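Carboxylase (Deinococcus radiodurans, PDB 5H80) probably carries out ATP-dependent carboxylation of biotin, as the biotin carboxylase domain of a single-chain bacterial carboxylase. Local coordinates at residues 32-37 with 101-106; 56-61 with 73-78. One frame throughout, in Å; residues are numbered along the deposited sequence.

Contact 1: residues 32-37 with 101-106; sequences TPRVLI and EHAATH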
loop_
_atom_site.group_PDB
_atom_site.type_symbol
_atom_site.label_atom_id
_atom_site.label_comp_id
_atom_site.label_asym_id
_atom_site.label_seq_id
_atom_site.Cartn_x
_atom_site.Cartn_y
_atom_site.Cartn_z
ATOM N N THR A 32 -14.574 -23.393 -11.337
ATOM C CA THR A 32 -13.594 -22.511 -10.603
ATOM C C THR A 32 -12.172 -23.056 -10.769
ATOM O O THR A 32 -11.866 -24.246 -10.391
ATOM C CB THR A 32 -13.873 -22.374 -9.117
ATOM O OG1 THR A 32 -12.726 -21.828 -8.464
ATOM C CG2 THR A 32 -14.149 -23.675 -8.493
ATOM N N PRO A 33 -11.295 -22.227 -11.318
ATOM C CA PRO A 33 -9.956 -22.754 -11.535
ATOM C C PRO A 33 -9.224 -23.213 -10.312
ATOM O O PRO A 33 -9.420 -22.698 -9.228
ATOM C CB PRO A 33 -9.213 -21.580 -12.231
ATOM C CG PRO A 33 -10.233 -20.650 -12.756
ATOM C CD PRO A 33 -11.521 -20.925 -11.968
ATOM N N ARG A 34 -8.317 -24.189 -10.469
ATOM C CA ARG A 34 -7.458 -24.635 -9.454
ATOM C C ARG A 34 -6.101 -24.501 -10.018
ATOM O O ARG A 34 -5.721 -25.255 -10.982
ATOM C CB ARG A 34 -7.729 -26.113 -9.084
ATOM C CG ARG A 34 -9.043 -26.309 -8.395
ATOM C CD ARG A 34 -9.372 -27.811 -8.250
ATOM N NE ARG A 34 -8.294 -28.491 -7.531
ATOM C CZ ARG A 34 -8.144 -28.421 -6.214
ATOM N NH1 ARG A 34 -8.988 -27.685 -5.492
ATOM N NH2 ARG A 34 -7.176 -29.119 -5.619
ATOM N N VAL A 35 -5.367 -23.511 -9.512
ATOM C CA VAL A 35 -4.148 -23.059 -10.063
ATOM C C VAL A 35 -2.916 -23.688 -9.369
ATOM O O VAL A 35 -2.618 -23.521 -8.152
ATOM C CB VAL A 35 -3.985 -21.504 -9.973
ATOM C CG1 VAL A 35 -2.642 -21.033 -10.633
ATOM C CG2 VAL A 35 -5.151 -20.775 -10.575
ATOM N N LEU A 36 -2.174 -24.466 -10.133
ATOM C CA LEU A 36 -0.941 -25.012 -9.587
ATOM C C LEU A 36 0.120 -24.019 -9.708
ATOM O O LEU A 36 0.392 -23.603 -10.819
ATOM C CB LEU A 36 -0.514 -26.287 -10.298
ATOM C CG LEU A 36 0.853 -26.923 -10.037
ATOM C CD1 LEU A 36 0.727 -27.454 -8.661
ATOM C CD2 LEU A 36 1.159 -28.065 -11.049
ATOM N N ILE A 37 0.768 -23.676 -8.587
ATOM C CA ILE A 37 1.815 -22.611 -8.520
ATOM C C ILE A 37 3.161 -23.352 -8.612
ATOM O O ILE A 37 3.689 -23.912 -7.603
ATOM C CB ILE A 37 1.655 -21.732 -7.270
ATOM C CG1 ILE A 37 0.243 -21.088 -7.299
ATOM C CG2 ILE A 37 2.735 -20.667 -7.107
ATOM C CD1 ILE A 37 -0.044 -20.269 -6.084
ATOM N N GLU A 101 -3.215 -35.222 -10.126
ATOM C CA GLU A 101 -3.582 -35.852 -8.890
ATOM C C GLU A 101 -4.429 -34.926 -8.055
ATOM O O GLU A 101 -5.231 -35.375 -7.283
ATOM C CB GLU A 101 -2.322 -36.219 -8.137
ATOM C CG GLU A 101 -1.611 -37.373 -8.819
ATOM C CD GLU A 101 -0.413 -37.904 -8.083
ATOM O OE1 GLU A 101 -0.425 -37.944 -6.849
ATOM O OE2 GLU A 101 0.550 -38.320 -8.741
ATOM N N HIS A 102 -4.238 -33.619 -8.224
ATOM C CA HIS A 102 -5.020 -32.618 -7.468
ATOM C C HIS A 102 -5.948 -31.792 -8.288
ATOM O O HIS A 102 -6.489 -30.766 -7.792
ATOM C CB HIS A 102 -4.028 -31.718 -6.686
ATOM C CG HIS A 102 -3.251 -32.470 -5.686
ATOM N ND1 HIS A 102 -2.189 -33.268 -6.046
ATOM C CD2 HIS A 102 -3.438 -32.660 -4.366
ATOM C CE1 HIS A 102 -1.718 -33.875 -4.973
ATOM N NE2 HIS A 102 -2.462 -33.528 -3.945
ATOM N N ALA A 103 -6.306 -32.281 -9.483
ATOM C CA ALA A 103 -7.308 -31.673 -10.324
ATOM C C ALA A 103 -7.056 -30.150 -10.549
ATOM O O ALA A 103 -8.020 -29.366 -10.617
ATOM C CB ALA A 103 -8.700 -31.892 -9.737
ATOM N N ALA A 104 -5.812 -29.803 -10.794
ATOM C CA ALA A 104 -5.514 -28.448 -11.322
ATOM C C ALA A 104 -6.009 -28.265 -12.783
ATOM O O ALA A 104 -6.197 -29.262 -13.521
ATOM C CB ALA A 104 -4.035 -28.206 -11.153
ATOM N N THR A 105 -6.357 -27.010 -13.132
ATOM C CA THR A 105 -6.839 -26.570 -14.406
ATOM C C THR A 105 -5.874 -25.655 -15.097
ATOM O O THR A 105 -5.940 -25.442 -16.246
ATOM C CB THR A 105 -8.218 -25.891 -14.145
ATOM O OG1 THR A 105 -8.022 -24.791 -13.212
ATOM C CG2 THR A 105 -9.096 -26.903 -13.479
ATOM N N HIS A 106 -4.999 -25.014 -14.293
ATOM C CA HIS A 106 -4.114 -23.951 -14.720
ATOM C C HIS A 106 -2.792 -24.178 -14.033
ATOM O O HIS A 106 -2.693 -24.715 -12.923
ATOM C CB HIS A 106 -4.688 -22.535 -14.324
ATOM C CG HIS A 106 -5.925 -22.190 -15.057
ATOM N ND1 HIS A 106 -7.110 -22.785 -14.754
ATOM C CD2 HIS A 106 -6.186 -21.316 -16.061
ATOM C CE1 HIS A 106 -8.049 -22.329 -15.559
ATOM N NE2 HIS A 106 -7.512 -21.447 -16.368
#

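Contact 2: residues 56-61 with 73-78; sequences WQSVAV and RRADEA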
loop_
_atom_site.group_PDB
_atom_site.type_symbol
_atom_site.label_atom_id
_atom_site.label_comp_id
_atom_site.label_asym_id
_atom_site.label_seq_id
_atom_site.Cartn_x
_atom_site.Cartn_y
_atom_site.Cartn_z
ATOM N N TRP A 56 -10.576 -18.019 -6.897
ATOM C CA TRP A 56 -10.089 -19.280 -7.357
ATOM C C TRP A 56 -9.331 -19.986 -6.271
ATOM O O TRP A 56 -9.220 -19.496 -5.142
ATOM C CB TRP A 56 -9.188 -19.057 -8.576
ATOM C CG TRP A 56 -9.849 -18.252 -9.794
ATOM C CD1 TRP A 56 -11.159 -17.766 -9.924
ATOM C CD2 TRP A 56 -9.225 -17.958 -11.013
ATOM N NE1 TRP A 56 -11.343 -17.151 -11.159
ATOM C CE2 TRP A 56 -10.152 -17.210 -11.827
ATOM C CE3 TRP A 56 -7.949 -18.205 -11.520
ATOM C CZ2 TRP A 56 -9.839 -16.796 -13.091
ATOM C CZ3 TRP A 56 -7.617 -17.757 -12.758
ATOM C CH2 TRP A 56 -8.562 -17.091 -13.590
ATOM N N GLN A 57 -8.919 -21.214 -6.582
ATOM C CA GLN A 57 -8.162 -22.017 -5.645
ATOM C C GLN A 57 -6.755 -22.233 -6.042
ATOM O O GLN A 57 -6.500 -22.292 -7.215
ATOM C CB GLN A 57 -8.838 -23.388 -5.410
ATOM C CG GLN A 57 -10.203 -23.222 -4.750
ATOM C CD GLN A 57 -10.967 -24.501 -4.786
ATOM O OE1 GLN A 57 -10.672 -25.413 -5.597
ATOM N NE2 GLN A 57 -11.955 -24.590 -3.922
ATOM N N SER A 58 -5.855 -22.336 -5.043
ATOM C CA SER A 58 -4.480 -22.571 -5.302
ATOM C C SER A 58 -3.957 -23.884 -4.752
ATOM O O SER A 58 -4.245 -24.288 -3.649
ATOM C CB SER A 58 -3.562 -21.426 -4.759
ATOM O OG SER A 58 -3.661 -21.237 -3.320
ATOM N N VAL A 59 -3.034 -24.447 -5.528
ATOM C CA VAL A 59 -2.256 -25.602 -5.103
ATOM C C VAL A 59 -0.776 -25.196 -5.171
ATOM O O VAL A 59 -0.272 -24.932 -6.224
ATOM C CB VAL A 59 -2.615 -26.840 -5.989
ATOM C CG1 VAL A 59 -1.720 -28.026 -5.566
ATOM C CG2 VAL A 59 -4.161 -27.103 -6.044
ATOM N N ALA A 60 -0.104 -25.185 -4.047
ATOM C CA ALA A 60 1.348 -24.922 -3.934
ATOM C C ALA A 60 2.106 -26.257 -3.940
ATOM O O ALA A 60 1.467 -27.363 -3.745
ATOM C CB ALA A 60 1.621 -24.083 -2.685
ATOM N N VAL A 61 3.401 -26.170 -4.227
ATOM C CA VAL A 61 4.295 -27.307 -4.105
ATOM C C VAL A 61 5.490 -26.807 -3.260
ATOM O O VAL A 61 5.908 -25.595 -3.277
ATOM C CB VAL A 61 4.760 -27.911 -5.466
ATOM C CG1 VAL A 61 3.624 -28.629 -6.225
ATOM C CG2 VAL A 61 5.451 -26.862 -6.381
ATOM N N ARG A 73 1.930 -22.545 3.790
ATOM C CA ARG A 73 0.758 -22.241 4.605
ATOM C C ARG A 73 -0.293 -21.441 3.861
ATOM O O ARG A 73 -1.493 -21.628 4.078
ATOM C CB ARG A 73 1.169 -21.387 5.821
ATOM C CG ARG A 73 1.771 -22.136 6.995
ATOM C CD ARG A 73 2.362 -21.166 8.032
ATOM N NE ARG A 73 3.500 -20.388 7.513
ATOM C CZ ARG A 73 4.436 -19.788 8.253
ATOM N NH1 ARG A 73 4.431 -19.857 9.588
ATOM N NH2 ARG A 73 5.409 -19.112 7.642
ATOM N N ARG A 74 0.152 -20.495 3.018
ATOM C CA ARG A 74 -0.800 -19.622 2.310
ATOM C C ARG A 74 -1.603 -20.275 1.189
ATOM O O ARG A 74 -2.674 -19.752 0.808
ATOM C CB ARG A 74 -0.093 -18.310 1.813
ATOM C CG ARG A 74 -0.916 -17.309 1.065
ATOM C CD ARG A 74 -1.980 -16.669 2.012
ATOM N NE ARG A 74 -2.804 -15.704 1.253
ATOM C CZ ARG A 74 -3.777 -16.004 0.386
ATOM N NH1 ARG A 74 -4.107 -17.283 0.137
ATOM N NH2 ARG A 74 -4.412 -15.046 -0.259
ATOM N N ALA A 75 -1.134 -21.357 0.578
ATOM C CA ALA A 75 -1.973 -21.982 -0.395
ATOM C C ALA A 75 -3.267 -22.591 0.203
ATOM O O ALA A 75 -3.365 -22.890 1.432
ATOM C CB ALA A 75 -1.123 -23.072 -1.059
ATOM N N ASP A 76 -4.218 -22.857 -0.642
ATOM C CA ASP A 76 -5.434 -23.568 -0.186
ATOM C C ASP A 76 -5.031 -24.999 0.066
ATOM O O ASP A 76 -5.576 -25.670 0.924
ATOM C CB ASP A 76 -6.576 -23.546 -1.176
ATOM C CG ASP A 76 -7.059 -22.163 -1.435
ATOM O OD1 ASP A 76 -7.489 -21.507 -0.466
ATOM O OD2 ASP A 76 -6.963 -21.729 -2.593
ATOM N N GLU A 77 -4.086 -25.473 -0.724
ATOM C CA GLU A 77 -3.561 -26.822 -0.425
ATOM C C GLU A 77 -2.135 -26.860 -0.924
ATOM O O GLU A 77 -1.834 -26.193 -1.938
ATOM C CB GLU A 77 -4.476 -27.875 -0.955
ATOM C CG GLU A 77 -4.164 -28.417 -2.302
ATOM C CD GLU A 77 -5.248 -29.430 -2.758
ATOM O OE1 GLU A 77 -6.200 -28.999 -3.467
ATOM O OE2 GLU A 77 -5.135 -30.638 -2.356
ATOM N N ALA A 78 -1.241 -27.451 -0.133
ATOM C CA ALA A 78 0.137 -27.562 -0.498
ATOM C C ALA A 78 0.541 -29.015 -0.585
ATOM O O ALA A 78 0.243 -29.806 0.358
ATOM C CB ALA A 78 1.031 -26.828 0.478
HETATM O O HOH W 1 -7.705 -19.163 -2.938
#

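Contact 1: residues 32-37 with 101-106
The carbonyl oxygen of His102 is gripped from one side chain by two donors, Arg34 NE at 2.9 Å and Arg34 NH2 at 2.8 Å. Arg34 presents the side of its guanidinium, and the oxygen lies near the plane of that group, 13° out of it. A bend at chi3 (57°) folds the chain back over Ala103 so that NE and NH2 face the turn that follows helix 92-101. That oxygen lies just past the helix, at its negative end, so the positive charge is likely to be welcome there. NH1 and NH2 also reach Gln57 and Glu77 respectively, which fixes the guanidinium on several sides. With an alanine here both donors to the His102 carbonyl are gone, and Glu77 would probably be left without its charged mate.

The Arg34 backbone is held as well. Its N donates to Thr105 OG1 at 2.8 Å, and its O accepts from Thr105 N at 2.8 Å, with a weaker bond from His106 N at 3.4 Å. Thr105 OG1 stands between its own backbone N and carbonyl carbon (chi1 59°), a setting from which it also meets His106 ND1 at 2.7 Å, at the edge of the imidazole and in its plane. The ring so fixed lies obliquely against Pro33 CB. Farther on, Leu36 N bonds to His106 O at 2.8 Å, while Leu36 CB packs on the Ala104 methyl. Val35 and His106 form a parallel bridge, the start of the pairing of strands 34-37 and 106-108 in the Rossmann-like sheet characteristic of biotin carboxylase N-terminal domains.

Contact 2: residues 56-61 with 73-78
The carboxylate of Asp76 and the amide of Gln57 are turned 55° against each other, their side chains crossing at about a right angle; the carboxylate meets the strand through one oxygen, whereas the amide oxygen turns to Arg34. Asp76 OD2 takes the Ser58 N-H at 2.8 Å with its anti lone pair, along a fairly straight line (165° at the hydrogen). With CG anti to its own carbonyl carbon, Asp76 brings OD2 to a backbone N-H for which segment 73-78 offers a carboxylate in place of a carbonyl. A water gives a second bond to OD2, at 2.7 Å, and donates also to Trp56 O, so the carboxylate oxygen is tied to two points of segment 56-61.

Ser58 answers from its side chain: OG accepts from Asp76 N at 3.2 Å. Ser58 O takes Glu77 N at 3.2 Å, and from there ordinary parallel pairing begins, with Ala60 N bonded to Glu77 O at 2.9 Å. On the face carrying Val59, the side chains of Val59 and Glu77 run alongside each other in the same direction. Glu77 chi1, at 94°, departs from a staggered value and sets CG beside both Val59 methyls, while OE1 carries on to a salt bridge with Arg34. On the face carrying Ala60, the packing is tight: Ala60 CB stands 3.3 Å from Ala75 CB, with Ala78 CB alongside at 4.2 Å. Small methyls thus let the chain leaving helix 70-74 drop close against strand 57-62, closing a beta-alpha-beta crossover whose second strand, 77-80, lies at the margin of the parallel sheet.

In the fold
Both contacts are partly buried and serve one parallel sheet, ordered 77-80, 57-62, 34-37, 106-108, 130-131, in which strands 34-37 and 57-62 lie side by side. Contact 1 joins the middle strand to its neighbour on one flank; contact 2 attaches strand 77-80, outermost within this chain, to strand 57-62 on the other flank. Their chemistry differs accordingly. In contact 1 a cationic side chain donates to a loop carbonyl; in contact 2 an anionic one accepts from the strand backbone, with a water beside it. There Arg74 also packs on Thr443 of the second subunit. The contacts also touch: Val35 O and Val59 N probably hydrogen-bond, Pro33 packs on Trp56 and, well away from them, His102 on Glu77.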